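Local coordinates for protein Rv1364c/MT1410 (Mycobacterium tuberculosis, PDB 3KE6), which probably takes part in sigma-factor regulation, joining a manganese-binding PP2C-type (RsbU-like) phosphatase domain to an RsbW-like anti-sigma factor kinase domain, at residues P142-V147 with D181-Y186; F134-A139 with R154-T159; H264-A269 with V318-V323; I322-A327 with A336-R341. All coordinates share one frame; numbering follows the deposited sequence. Where two conformers were deposited one is given.

Contact 1 of 4, residues P142-V147 with D181-Y186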
loop_
_atom_site.group_PDB
_atom_site.type_symbol
_atom_site.label_atom_id
_atom_site.label_comp_id
_atom_site.label_asym_id
_atom_site.label_seq_id
_atom_site.Cartn_x
_atom_site.Cartn_y
_atom_site.Cartn_z
ATOM N N PRO A 142 -8.435 19.031 1.204
ATOM C CA PRO A 142 -8.470 19.280 -0.223
ATOM C C PRO A 142 -8.690 17.974 -0.991
ATOM O O PRO A 142 -8.134 16.960 -0.634
ATOM C CB PRO A 142 -7.094 19.886 -0.504
ATOM C CG PRO A 142 -6.253 19.439 0.599
ATOM C CD PRO A 142 -7.143 19.416 1.783
ATOM N N PRO A 143 -9.532 18.008 -2.031
ATOM C CA PRO A 143 -10.032 16.771 -2.632
ATOM C C PRO A 143 -8.984 16.094 -3.491
ATOM O O PRO A 143 -8.136 16.779 -4.044
ATOM C CB PRO A 143 -11.199 17.265 -3.507
ATOM C CG PRO A 143 -10.785 18.629 -3.903
ATOM C CD PRO A 143 -10.049 19.203 -2.721
ATOM N N PRO A 144 -9.037 14.754 -3.599
ATOM C CA PRO A 144 -8.171 13.940 -4.447
ATOM C C PRO A 144 -8.140 14.329 -5.910
ATOM O O PRO A 144 -9.142 14.779 -6.454
ATOM C CB PRO A 144 -8.793 12.557 -4.327
ATOM C CG PRO A 144 -9.399 12.548 -2.981
ATOM C CD PRO A 144 -9.944 13.909 -2.800
ATOM N N LEU A 145 -6.976 14.142 -6.533
ATOM C CA LEU A 145 -6.824 14.258 -7.982
ATOM C C LEU A 145 -7.103 12.884 -8.545
ATOM O O LEU A 145 -6.668 11.886 -7.969
ATOM C CB LEU A 145 -5.391 14.678 -8.343
ATOM C CG LEU A 145 -5.140 15.299 -9.734
ATOM C CD1 LEU A 145 -3.679 15.758 -9.901
ATOM C CD2 LEU A 145 -5.521 14.336 -10.849
ATOM N N LEU A 146 -7.839 12.817 -9.647
ATOM C CA LEU A 146 -8.010 11.562 -10.394
ATOM C C LEU A 146 -7.288 11.696 -11.725
ATOM O O LEU A 146 -7.578 12.586 -12.495
ATOM C CB LEU A 146 -9.499 11.269 -10.633
ATOM C CG LEU A 146 -9.905 10.223 -11.684
ATOM C CD1 LEU A 146 -10.026 8.854 -11.074
ATOM C CD2 LEU A 146 -11.220 10.594 -12.324
ATOM N N VAL A 147 -6.328 10.818 -11.969
ATOM C CA VAL A 147 -5.685 10.706 -13.270
ATOM C C VAL A 147 -6.220 9.442 -13.913
ATOM O O VAL A 147 -6.030 8.330 -13.371
ATOM C CB VAL A 147 -4.158 10.595 -13.145
ATOM C CG1 VAL A 147 -3.531 10.507 -14.522
ATOM C CG2 VAL A 147 -3.602 11.773 -12.349
ATOM N N ASP A 181 -6.934 3.595 -14.077
ATOM C CA ASP A 181 -7.273 4.859 -13.455
ATOM C C ASP A 181 -6.504 4.962 -12.135
ATOM O O ASP A 181 -6.478 4.021 -11.373
ATOM C CB ASP A 181 -8.793 4.954 -13.186
ATOM C CG ASP A 181 -9.600 5.430 -14.393
ATOM O OD1 ASP A 181 -9.024 5.727 -15.464
ATOM O OD2 ASP A 181 -10.843 5.528 -14.251
ATOM N N ALA A 182 -5.902 6.120 -11.876
ATOM C CA ALA A 182 -5.222 6.393 -10.614
ATOM C C ALA A 182 -5.881 7.547 -9.831
ATOM O O ALA A 182 -6.560 8.408 -10.406
ATOM C CB ALA A 182 -3.763 6.695 -10.882
ATOM N N ILE A 183 -5.665 7.553 -8.519
ATOM C CA ILE A 183 -6.167 8.603 -7.651
ATOM C C ILE A 183 -5.095 9.043 -6.646
ATOM O O ILE A 183 -4.382 8.219 -6.101
ATOM C CB ILE A 183 -7.414 8.128 -6.898
ATOM C CG1 ILE A 183 -8.037 9.284 -6.117
ATOM C CG2 ILE A 183 -7.075 7.013 -5.946
ATOM C CD1 ILE A 183 -9.318 8.897 -5.412
ATOM N N LEU A 184 -4.997 10.350 -6.413
ATOM C CA LEU A 184 -3.906 10.928 -5.623
ATOM C C LEU A 184 -4.398 11.694 -4.385
ATOM O O LEU A 184 -4.912 12.795 -4.475
ATOM C CB LEU A 184 -3.050 11.844 -6.507
ATOM C CG LEU A 184 -2.118 11.190 -7.547
ATOM C CD1 LEU A 184 -2.860 10.356 -8.602
ATOM C CD2 LEU A 184 -1.268 12.234 -8.249
ATOM N N PHE A 185 -4.234 11.083 -3.228
ATOM C CA PHE A 185 -4.437 11.744 -1.947
ATOM C C PHE A 185 -3.183 12.569 -1.644
ATOM O O PHE A 185 -2.061 12.084 -1.829
ATOM C CB PHE A 185 -4.636 10.688 -0.835
ATOM C CG PHE A 185 -6.026 10.076 -0.788
ATOM C CD1 PHE A 185 -6.689 9.924 0.423
ATOM C CD2 PHE A 185 -6.671 9.658 -1.943
ATOM C CE1 PHE A 185 -7.971 9.372 0.475
ATOM C CE2 PHE A 185 -7.951 9.123 -1.895
ATOM C CZ PHE A 185 -8.602 8.981 -0.683
ATOM N N TYR A 186 -3.364 13.784 -1.142
ATOM C CA TYR A 186 -2.236 14.682 -0.836
ATOM C C TYR A 186 -2.606 15.637 0.308
ATOM O O TYR A 186 -3.785 15.812 0.619
ATOM C CB TYR A 186 -1.875 15.514 -2.078
ATOM C CG TYR A 186 -3.050 16.319 -2.499
ATOM C CD1 TYR A 186 -3.226 17.613 -2.056
ATOM C CD2 TYR A 186 -4.049 15.744 -3.252
ATOM C CE1 TYR A 186 -4.355 18.338 -2.409
ATOM C CE2 TYR A 186 -5.172 16.453 -3.620
ATOM C CZ TYR A 186 -5.321 17.749 -3.191
ATOM O OH TYR A 186 -6.441 18.443 -3.539
#

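Contact 2 of 4, residues F134-A139 with R154-T159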
loop_
_atom_site.group_PDB
_atom_site.type_symbol
_atom_site.label_atom_id
_atom_site.label_comp_id
_atom_site.label_asym_id
_atom_site.label_seq_id
_atom_site.Cartn_x
_atom_site.Cartn_y
_atom_site.Cartn_z
ATOM N N PHE A 134 -15.099 3.526 -5.551
ATOM C CA PHE A 134 -14.207 4.174 -4.604
ATOM C C PHE A 134 -14.949 5.228 -3.763
ATOM O O PHE A 134 -15.126 6.375 -4.179
ATOM C CB PHE A 134 -13.051 4.825 -5.343
ATOM C CG PHE A 134 -12.002 5.355 -4.433
ATOM C CD1 PHE A 134 -11.081 4.496 -3.860
ATOM C CD2 PHE A 134 -11.951 6.699 -4.121
ATOM C CE1 PHE A 134 -10.113 4.978 -2.997
ATOM C CE2 PHE A 134 -10.992 7.185 -3.264
ATOM C CZ PHE A 134 -10.072 6.334 -2.705
ATOM N N GLN A 135 -15.368 4.817 -2.572
ATOM C CA GLN A 135 -16.127 5.658 -1.666
ATOM C C GLN A 135 -15.175 6.493 -0.829
ATOM O O GLN A 135 -14.307 5.953 -0.169
ATOM C CB GLN A 135 -16.985 4.770 -0.764
ATOM C CG GLN A 135 -17.661 5.476 0.395
ATOM C CD GLN A 135 -18.799 4.665 0.972
ATOM O OE1 GLN A 135 -19.433 3.869 0.265
ATOM N NE2 GLN A 135 -19.087 4.874 2.260
ATOM N N TYR A 136 -15.354 7.807 -0.836
ATOM C CA TYR A 136 -14.402 8.697 -0.198
ATOM C C TYR A 136 -15.063 9.851 0.552
ATOM O O TYR A 136 -16.190 10.246 0.248
ATOM C CB TYR A 136 -13.441 9.244 -1.248
ATOM C CG TYR A 136 -14.068 10.250 -2.175
ATOM C CD1 TYR A 136 -14.807 9.847 -3.279
ATOM C CD2 TYR A 136 -13.919 11.609 -1.948
ATOM C CE1 TYR A 136 -15.363 10.768 -4.126
ATOM C CE2 TYR A 136 -14.471 12.535 -2.791
ATOM C CZ TYR A 136 -15.198 12.124 -3.880
ATOM O OH TYR A 136 -15.767 13.084 -4.718
ATOM N N CYS A 137 -14.332 10.363 1.540
ATOM C CA CYS A 137 -14.738 11.485 2.364
ATOM C C CYS A 137 -13.575 12.474 2.465
ATOM O O CYS A 137 -12.423 12.072 2.672
ATOM C CB CYS A 137 -15.149 11.020 3.763
ATOM S SG CYS A 137 -15.855 12.354 4.795
ATOM N N THR A 138 -13.896 13.752 2.283
ATOM C CA THR A 138 -12.963 14.861 2.349
ATOM C C THR A 138 -13.318 15.681 3.587
ATOM O O THR A 138 -14.070 16.642 3.503
ATOM C CB THR A 138 -13.094 15.773 1.102
ATOM O OG1 THR A 138 -14.447 16.232 0.976
ATOM C CG2 THR A 138 -12.718 15.030 -0.164
ATOM N N ALA A 139 -12.795 15.271 4.739
ATOM C CA ALA A 139 -13.080 15.948 6.001
ATOM C C ALA A 139 -12.256 17.233 6.110
ATOM O O ALA A 139 -11.135 17.218 6.625
ATOM C CB ALA A 139 -12.793 15.021 7.176
ATOM N N ARG A 154 -8.208 15.453 -13.163
ATOM C CA ARG A 154 -9.273 16.345 -12.737
ATOM C C ARG A 154 -9.489 16.037 -11.283
ATOM O O ARG A 154 -9.324 14.897 -10.861
ATOM C CB ARG A 154 -10.581 16.132 -13.505
ATOM C CG ARG A 154 -11.358 14.896 -13.114
ATOM C CD ARG A 154 -12.437 14.546 -14.131
ATOM N NE ARG A 154 -13.178 13.362 -13.692
ATOM C CZ ARG A 154 -14.189 13.378 -12.818
ATOM N NH1 ARG A 154 -14.626 14.523 -12.280
ATOM N NH2 ARG A 154 -14.779 12.235 -12.480
ATOM N N TYR A 155 -9.849 17.047 -10.518
ATOM C CA TYR A 155 -10.133 16.854 -9.120
ATOM C C TYR A 155 -11.500 16.228 -8.971
ATOM O O TYR A 155 -12.428 16.573 -9.689
ATOM C CB TYR A 155 -10.049 18.195 -8.378
ATOM C CG TYR A 155 -8.623 18.672 -8.300
ATOM C CD1 TYR A 155 -8.137 19.644 -9.171
ATOM C CD2 TYR A 155 -7.735 18.097 -7.384
ATOM C CE1 TYR A 155 -6.812 20.052 -9.111
ATOM C CE2 TYR A 155 -6.419 18.497 -7.313
ATOM C CZ TYR A 155 -5.957 19.467 -8.176
ATOM O OH TYR A 155 -4.636 19.844 -8.088
ATOM N N VAL A 156 -11.611 15.281 -8.051
ATOM C CA VAL A 156 -12.907 14.762 -7.641
ATOM C C VAL A 156 -13.577 15.855 -6.836
ATOM O O VAL A 156 -12.898 16.742 -6.331
ATOM C CB VAL A 156 -12.780 13.476 -6.788
ATOM C CG1 VAL A 156 -12.225 12.329 -7.620
ATOM C CG2 VAL A 156 -11.917 13.715 -5.581
ATOM N N GLU A 157 -14.900 15.797 -6.727
ATOM C CA GLU A 157 -15.667 16.821 -6.003
ATOM C C GLU A 157 -15.516 16.678 -4.480
ATOM O O GLU A 157 -15.518 15.559 -3.969
ATOM C CB GLU A 157 -17.154 16.714 -6.356
ATOM C CG GLU A 157 -17.485 16.818 -7.851
ATOM C CD GLU A 157 -17.591 18.248 -8.347
ATOM O OE1 GLU A 157 -16.646 19.035 -8.124
ATOM O OE2 GLU A 157 -18.622 18.577 -8.973
ATOM N N PRO A 158 -15.409 17.808 -3.748
ATOM C CA PRO A 158 -15.440 17.739 -2.281
ATOM C C PRO A 158 -16.761 17.156 -1.768
ATOM O O PRO A 158 -17.821 17.437 -2.325
ATOM C CB PRO A 158 -15.295 19.198 -1.834
ATOM C CG PRO A 158 -14.818 19.944 -3.027
ATOM C CD PRO A 158 -15.282 19.196 -4.232
ATOM N N THR A 159 -16.683 16.335 -0.719
ATOM C CA THR A 159 -17.833 15.549 -0.267
ATOM C C THR A 159 -18.771 16.388 0.580
ATOM O O THR A 159 -19.939 16.043 0.734
ATOM C CB THR A 159 -17.394 14.234 0.481
ATOM O OG1 THR A 159 -18.510 13.349 0.593
ATOM C CG2 THR A 159 -16.856 14.515 1.864
#

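Contact 3 of 4, residues H264-A269 with V318-V323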
loop_
_atom_site.group_PDB
_atom_site.type_symbol
_atom_site.label_atom_id
_atom_site.label_comp_id
_atom_site.label_asym_id
_atom_site.label_seq_id
_atom_site.Cartn_x
_atom_site.Cartn_y
_atom_site.Cartn_z
ATOM N N HIS A 264 0.873 -21.421 -10.585
ATOM C CA HIS A 264 0.779 -22.865 -10.391
ATOM C C HIS A 264 1.716 -23.598 -11.313
ATOM O O HIS A 264 1.663 -23.399 -12.515
ATOM C CB HIS A 264 -0.595 -23.414 -10.706
ATOM C CG HIS A 264 -0.555 -24.857 -11.117
ATOM N ND1 HIS A 264 -0.720 -25.892 -10.220
ATOM C CD2 HIS A 264 -0.316 -25.436 -12.319
ATOM C CE1 HIS A 264 -0.609 -27.043 -10.854
ATOM N NE2 HIS A 264 -0.368 -26.794 -12.130
ATOM N N ILE A 265 2.556 -24.466 -10.766
ATOM C CA ILE A 265 3.509 -25.228 -11.568
ATOM C C ILE A 265 3.486 -26.640 -11.066
ATOM O O ILE A 265 3.461 -26.850 -9.850
ATOM C CB ILE A 265 4.962 -24.757 -11.357
ATOM C CG1 ILE A 265 5.082 -23.244 -11.371
ATOM C CG2 ILE A 265 5.874 -25.363 -12.404
ATOM C CD1 ILE A 265 6.437 -22.761 -10.849
ATOM N N THR A 266 3.558 -27.591 -11.984
ATOM C CA THR A 266 3.625 -29.010 -11.662
ATOM C C THR A 266 4.878 -29.548 -12.353
ATOM O O THR A 266 4.930 -29.576 -13.579
ATOM C CB THR A 266 2.324 -29.738 -12.145
ATOM O OG1 THR A 266 1.213 -29.199 -11.440
ATOM C CG2 THR A 266 2.335 -31.225 -11.876
ATOM N N LEU A 267 5.875 -29.964 -11.575
ATOM C CA LEU A 267 7.198 -30.341 -12.091
ATOM C C LEU A 267 7.635 -31.733 -11.706
ATOM O O LEU A 267 7.167 -32.297 -10.736
ATOM C CB LEU A 267 8.282 -29.398 -11.534
ATOM C CG LEU A 267 8.266 -27.958 -12.025
ATOM C CD1 LEU A 267 9.637 -27.357 -11.912
ATOM C CD2 LEU A 267 7.749 -27.924 -13.515
ATOM N N ASP A 268 8.597 -32.255 -12.449
ATOM C CA ASP A 268 9.198 -33.512 -12.094
ATOM C C ASP A 268 10.138 -33.259 -10.934
ATOM O O ASP A 268 10.713 -32.184 -10.840
ATOM C CB ASP A 268 9.932 -34.094 -13.294
ATOM C CG ASP A 268 9.013 -34.322 -14.484
ATOM O OD1 ASP A 268 7.780 -34.295 -14.316
ATOM O OD2 ASP A 268 9.523 -34.537 -15.597
ATOM N N ALA A 269 10.272 -34.229 -10.026
ATOM C CA ALA A 269 11.198 -34.082 -8.901
ATOM C C ALA A 269 12.599 -34.401 -9.420
ATOM O O ALA A 269 13.126 -35.486 -9.230
ATOM C CB ALA A 269 10.809 -34.959 -7.735
ATOM N N VAL A 318 9.214 -39.745 -10.085
ATOM C CA VAL A 318 9.503 -38.317 -9.969
ATOM C C VAL A 318 8.624 -37.486 -10.899
ATOM O O VAL A 318 8.639 -36.267 -10.843
ATOM C CB VAL A 318 11.009 -38.010 -10.231
ATOM C CG1 VAL A 318 11.867 -38.646 -9.155
ATOM C CG2 VAL A 318 11.442 -38.477 -11.611
ATOM N N SER A 319 7.844 -38.155 -11.736
ATOM C CA SER A 319 7.032 -37.484 -12.741
ATOM C C SER A 319 5.896 -36.689 -12.116
ATOM O O SER A 319 5.039 -37.253 -11.467
ATOM C CB SER A 319 6.453 -38.512 -13.703
ATOM O OG SER A 319 5.698 -37.863 -14.693
ATOM N N LYS A 320 5.899 -35.378 -12.327
ATOM C CA LYS A 320 4.882 -34.468 -11.751
ATOM C C LYS A 320 4.761 -34.583 -10.229
ATOM O O LYS A 320 3.676 -34.440 -9.663
ATOM C CB LYS A 320 3.503 -34.710 -12.391
ATOM C CG LYS A 320 3.501 -34.703 -13.905
ATOM C CD LYS A 320 3.922 -33.358 -14.484
ATOM C CE LYS A 320 4.037 -33.429 -16.012
ATOM N NZ LYS A 320 2.701 -33.258 -16.680
ATOM N N GLY A 321 5.881 -34.843 -9.573
ATOM C CA GLY A 321 5.878 -35.131 -8.162
ATOM C C GLY A 321 5.867 -33.893 -7.300
ATOM O O GLY A 321 5.774 -34.007 -6.098
ATOM N N ILE A 322 5.967 -32.714 -7.910
ATOM C CA ILE A 322 6.014 -31.473 -7.168
ATOM C C ILE A 322 4.968 -30.461 -7.636
ATOM O O ILE A 322 4.880 -30.149 -8.838
ATOM C CB ILE A 322 7.403 -30.856 -7.244
ATOM C CG1 ILE A 322 8.442 -31.899 -6.773
ATOM C CG2 ILE A 322 7.456 -29.584 -6.373
ATOM C CD1 ILE A 322 9.795 -31.342 -6.435
ATOM N N VAL A 323 4.176 -29.949 -6.690
ATOM C CA VAL A 323 3.149 -28.983 -7.020
ATOM C C VAL A 323 3.420 -27.707 -6.268
ATOM O O VAL A 323 3.608 -27.723 -5.053
ATOM C CB VAL A 323 1.746 -29.510 -6.682
ATOM C CG1 VAL A 323 0.683 -28.587 -7.253
ATOM C CG2 VAL A 323 1.570 -30.944 -7.215
#

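Contact 4 of 4, residues I322-A327 with A336-R341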
loop_
_atom_site.group_PDB
_atom_site.type_symbol
_atom_site.label_atom_id
_atom_site.label_comp_id
_atom_site.label_asym_id
_atom_site.label_seq_id
_atom_site.Cartn_x
_atom_site.Cartn_y
_atom_site.Cartn_z
ATOM N N ILE A 322 5.967 -32.714 -7.910
ATOM C CA ILE A 322 6.014 -31.473 -7.168
ATOM C C ILE A 322 4.968 -30.461 -7.636
ATOM O O ILE A 322 4.880 -30.149 -8.838
ATOM C CB ILE A 322 7.403 -30.856 -7.244
ATOM C CG1 ILE A 322 8.442 -31.899 -6.773
ATOM C CG2 ILE A 322 7.456 -29.584 -6.373
ATOM C CD1 ILE A 322 9.795 -31.342 -6.435
ATOM N N VAL A 323 4.176 -29.949 -6.690
ATOM C CA VAL A 323 3.149 -28.983 -7.020
ATOM C C VAL A 323 3.420 -27.707 -6.268
ATOM O O VAL A 323 3.608 -27.723 -5.053
ATOM C CB VAL A 323 1.746 -29.510 -6.682
ATOM C CG1 VAL A 323 0.683 -28.587 -7.253
ATOM C CG2 VAL A 323 1.570 -30.944 -7.215
ATOM N N VAL A 324 3.478 -26.598 -6.992
ATOM C CA VAL A 324 3.741 -25.308 -6.367
ATOM C C VAL A 324 2.619 -24.383 -6.727
ATOM O O VAL A 324 2.161 -24.355 -7.859
ATOM C CB VAL A 324 5.060 -24.660 -6.859
ATOM C CG1 VAL A 324 5.294 -23.361 -6.118
ATOM C CG2 VAL A 324 6.269 -25.611 -6.726
ATOM N N ALA A 325 2.170 -23.631 -5.747
ATOM C CA ALA A 325 1.046 -22.725 -5.904
ATOM C C ALA A 325 1.396 -21.492 -5.115
ATOM O O ALA A 325 2.005 -21.590 -4.049
ATOM C CB ALA A 325 -0.219 -23.363 -5.370
ATOM N N ALA A 326 1.069 -20.328 -5.648
ATOM C CA ALA A 326 1.295 -19.071 -4.933
ATOM C C ALA A 326 0.283 -18.058 -5.446
ATOM O O ALA A 326 0.013 -18.006 -6.667
ATOM C CB ALA A 326 2.715 -18.567 -5.150
ATOM N N ALA A 327 -0.295 -17.288 -4.521
ATOM C CA ALA A 327 -1.296 -16.294 -4.855
ATOM C C ALA A 327 -1.214 -15.124 -3.870
ATOM O O ALA A 327 -0.874 -15.327 -2.672
ATOM C CB ALA A 327 -2.658 -16.920 -4.812
ATOM N N ALA A 336 1.826 -19.508 -0.248
ATOM C CA ALA A 336 2.378 -20.437 -1.198
ATOM C C ALA A 336 2.450 -21.809 -0.591
ATOM O O ALA A 336 2.556 -21.944 0.637
ATOM C CB ALA A 336 3.768 -19.995 -1.629
ATOM N N SER A 337 2.415 -22.824 -1.451
ATOM C CA SER A 337 2.578 -24.180 -0.982
ATOM C C SER A 337 3.363 -24.998 -1.963
ATOM O O SER A 337 3.238 -24.842 -3.167
ATOM C CB SER A 337 1.234 -24.865 -0.729
ATOM O OG SER A 337 0.360 -24.735 -1.828
ATOM N N VAL A 338 4.168 -25.885 -1.402
ATOM C CA VAL A 338 4.953 -26.802 -2.152
ATOM C C VAL A 338 4.521 -28.164 -1.657
ATOM O O VAL A 338 4.776 -28.509 -0.511
ATOM C CB VAL A 338 6.432 -26.546 -1.912
ATOM C CG1 VAL A 338 7.297 -27.587 -2.643
ATOM C CG2 VAL A 338 6.758 -25.129 -2.343
ATOM N N ILE A 339 3.814 -28.903 -2.515
ATOM C CA ILE A 339 3.282 -30.220 -2.157
ATOM C C ILE A 339 4.038 -31.272 -2.939
ATOM O O ILE A 339 4.156 -31.163 -4.162
ATOM C CB ILE A 339 1.785 -30.332 -2.483
ATOM C CG1 ILE A 339 1.012 -29.252 -1.743
ATOM C CG2 ILE A 339 1.286 -31.720 -2.134
ATOM C CD1 ILE A 339 -0.493 -29.311 -1.932
ATOM N N ASP A 340 4.560 -32.276 -2.252
ATOM C CA ASP A 340 5.258 -33.366 -2.939
ATOM C C ASP A 340 4.769 -34.727 -2.450
ATOM O O ASP A 340 3.958 -34.804 -1.541
ATOM C CB ASP A 340 6.785 -33.225 -2.799
ATOM C CG ASP A 340 7.294 -33.508 -1.364
ATOM O OD1 ASP A 340 7.453 -34.701 -1.018
ATOM O OD2 ASP A 340 7.564 -32.536 -0.600
ATOM N N ARG A 341 5.271 -35.797 -3.055
ATOM C CA ARG A 341 4.764 -37.150 -2.761
ATOM C C ARG A 341 5.382 -37.833 -1.526
ATOM O O ARG A 341 5.314 -39.057 -1.376
ATOM C CB ARG A 341 4.850 -38.026 -4.008
ATOM C CG ARG A 341 3.837 -37.580 -5.057
ATOM C CD ARG A 341 3.425 -38.692 -5.965
ATOM N NE ARG A 341 4.445 -38.947 -6.969
ATOM C CZ ARG A 341 4.412 -38.529 -8.235
ATOM N NH1 ARG A 341 3.394 -37.822 -8.704
ATOM N NH2 ARG A 341 5.413 -38.854 -9.044
HETATM O O HOH W 1 0.817 -26.466 -4.069
#

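Contact 1 of 4, residues P142-V147 with D181-Y186
Leu145 pairs with Leu184, and Val147 with Ala182, at hydrogen-bonded positions of an antiparallel ladder. This is the tightly packed part of the contact. Leu184 N gives a bond of 2.8 Å to Leu145 O. The return bond, from Leu145 N to Leu184 O, is longer at 3.2 Å. Ala182 N meets Val147 O at 2.7 Å. Leu145 CB touches Leu184 CB at 4.1 Å, while the Val147 side chain meets Leu184 at an angle, CG2 against CD1. Helix 198-212 covers this face, with Phe205 against Leu145 and Leu184. On the other face, Pro144 lies beside Phe185. Pro144 CB meets Ile183 CG1 at 3.8 Å, and Pro144 CG sits over one face of the Phe185 ring, 3.9 Å from Phe185 CE2.

The Pro142 and Pro143 end is looser and partly exposed. Prolines have no N-H to extend the ladder, and here the Tyr186 side chain is what meets them. Its chi1 of 59° sets CG between the backbone N and the carbonyl carbon, and the ring reaches across to the prolines. The hydroxyl donates to Pro143 O, though the modelled length is too short to trust. Pro142 CB approaches Tyr186 CE1 obliquely at 3.7 Å. The Pro142 side chain is about 8 Å from a bound manganese ion. Buried strands with a helix on one face and a second sheet on the other are characteristic of the PP2C phosphatase sandwich.

Contact 2 of 4, residues F134-A139 with R154-T159
Thr138 and Thr159 bring their backbones closest, with CA atoms 5.6 Å apart, and no beta ladder forms between the two segments. Side-chain hydroxyls make the links instead. Tyr136 has chi1 72°, with CG between its backbone N and carbonyl carbon, and the ring leans toward the loop at Val156 and Glu157. Its OH donates to Glu157 O at 2.6 Å. The bond lies in the carbonyl plane, on a lone pair, and Glu157 O sits at the edge of the ring. Val156 and Tyr136 point past one another in opposite senses, with Val156 CG2 obliquely placed 4.0 Å from Tyr136 CE2. The tyrosine hydroxyl has a weak second bond to Arg173.

The other link runs the opposite way. Thr159 N donates to Thr138 OG1 at 2.8 Å, with an angle of 167° at the hydrogen. The Thr159 methyl CG2 lies 3.8 Å from Cys137 SG, while Thr159 OG1 is bonded to Pro171 O. Two hydroxyls of the strand thus hold one carbonyl and one N-H of the loop. Glu157 and Pro158 lie at the exposed margin, whereas Tyr136, Cys137 and Thr138 are buried.

Strand 133-139 belongs to the five-stranded antiparallel sheet, and strand 153-155 to the other sheet of the domain. The contact ties the loop after strand 153-155 to the first of these sheets, a connection between the two layers of a PP2C-type beta sandwich.

Contact 3 of 4, residues H264-A269 with V318-V323
Asp268 brings its flat carboxylate to the main chain of Lys320. OD1 takes the Lys320 N-H at 2.9 Å, on its anti side and 29° out of the carboxylate plane. The bond is nearly straight. The lysine amine does not join in, since NZ stays 5.7 Å from Asp268 OD1. The other flat group, the His264 ring, comes obliquely to Val323 CG1, but the histidine was modelled in two positions and this contact is doubtful.

Val318 to Gly321 form a type II beta turn, with Lys320 at positive phi. Ala269 N bonds to Val318 O at 2.7 Å. Next to the turn, a classic beta bulge sets Gly321 and Ile322 together opposite Leu267. Leu267 N and Ile322 O pair at 2.9 Å. The Thr266 and Lys320 side chains cross at about a right angle, with Thr266 CG2 3.7 Å from Lys320 CB.

Ile322 CD1 packs on Ala269 CB at 4.0 Å on the buried face. There Leu267 rests on helix 273-288 and Ile322 on helix 292-312. Strand 263-267 flanks one side of strand 322-328, and strand 333-340 flanks the other.

Contact 4 of 4, residues I322-A327 with A336-R341
Val338 and Ile322 meet through branches set by their first torsions. Val338 has CG1 anti to the backbone N (chi1 176°), and this methyl reaches Ile322 CG2 at 4.2 Å. Ser337 has chi1 50°, which puts OG between its backbone N and carbonyl carbon and 3.8 Å from Ala325 CB. The two segments are the arms of a beta hairpin in the histidine kinase-like ATPase domain. Their axes run antiparallel at 175°.

The ladder is regular from Val323 to Ala326. Val323 N bonds to Ile339 O, and Ile339 N to Val323 O, each at 2.8 Å. A second pair links Ala325 and Ser337. There Ser337 N bonds to Ala325 O at 2.9 Å, and the bond from Ala325 N to Ser337 O measures 3.0 Å.

The two faces differ. Ile322, Val324, Ala326, Ala336 and Val338 are buried. Ala326 CB and Ala336 CB touch at 3.9 Å, and helices 273-288 and 292-312 cover this side, with Val277 on Val324 and Phe305 on Val338. Such a sheet backed by helices on one face is typical of this ATPase fold. Val323, Ala325, Ser337 and Ile339 lie on the more exposed face. A water sits there beside the ladder: it is hydrogen-bonded to Ser337 OG at 2.9 Å and donates weakly to Val323 O at 3.2 Å.

How the contacts relate
Contacts 1 and 2 belong to the phosphatase domain, contacts 3 and 4 to the kinase-like domain, on opposite sides of the chain's centre. Contact 1 is the most buried. Contact 2 touches it directly: Leu146 N probably bonds to Arg154 O, and Pro144 O to Val156 N. Contact 1 lies within a sheet and relies on backbone pairing, whereas contact 2 joins two sheets through hydroxyls. Contacts 3 and 4 share Ile322 and Val323 and use opposite edges of strand 322-328. Contact 4 is a hairpin ladder with one buried face. Contact 3 ends in a surface turn and bulge, where a carboxylate adds to the backbone bonds.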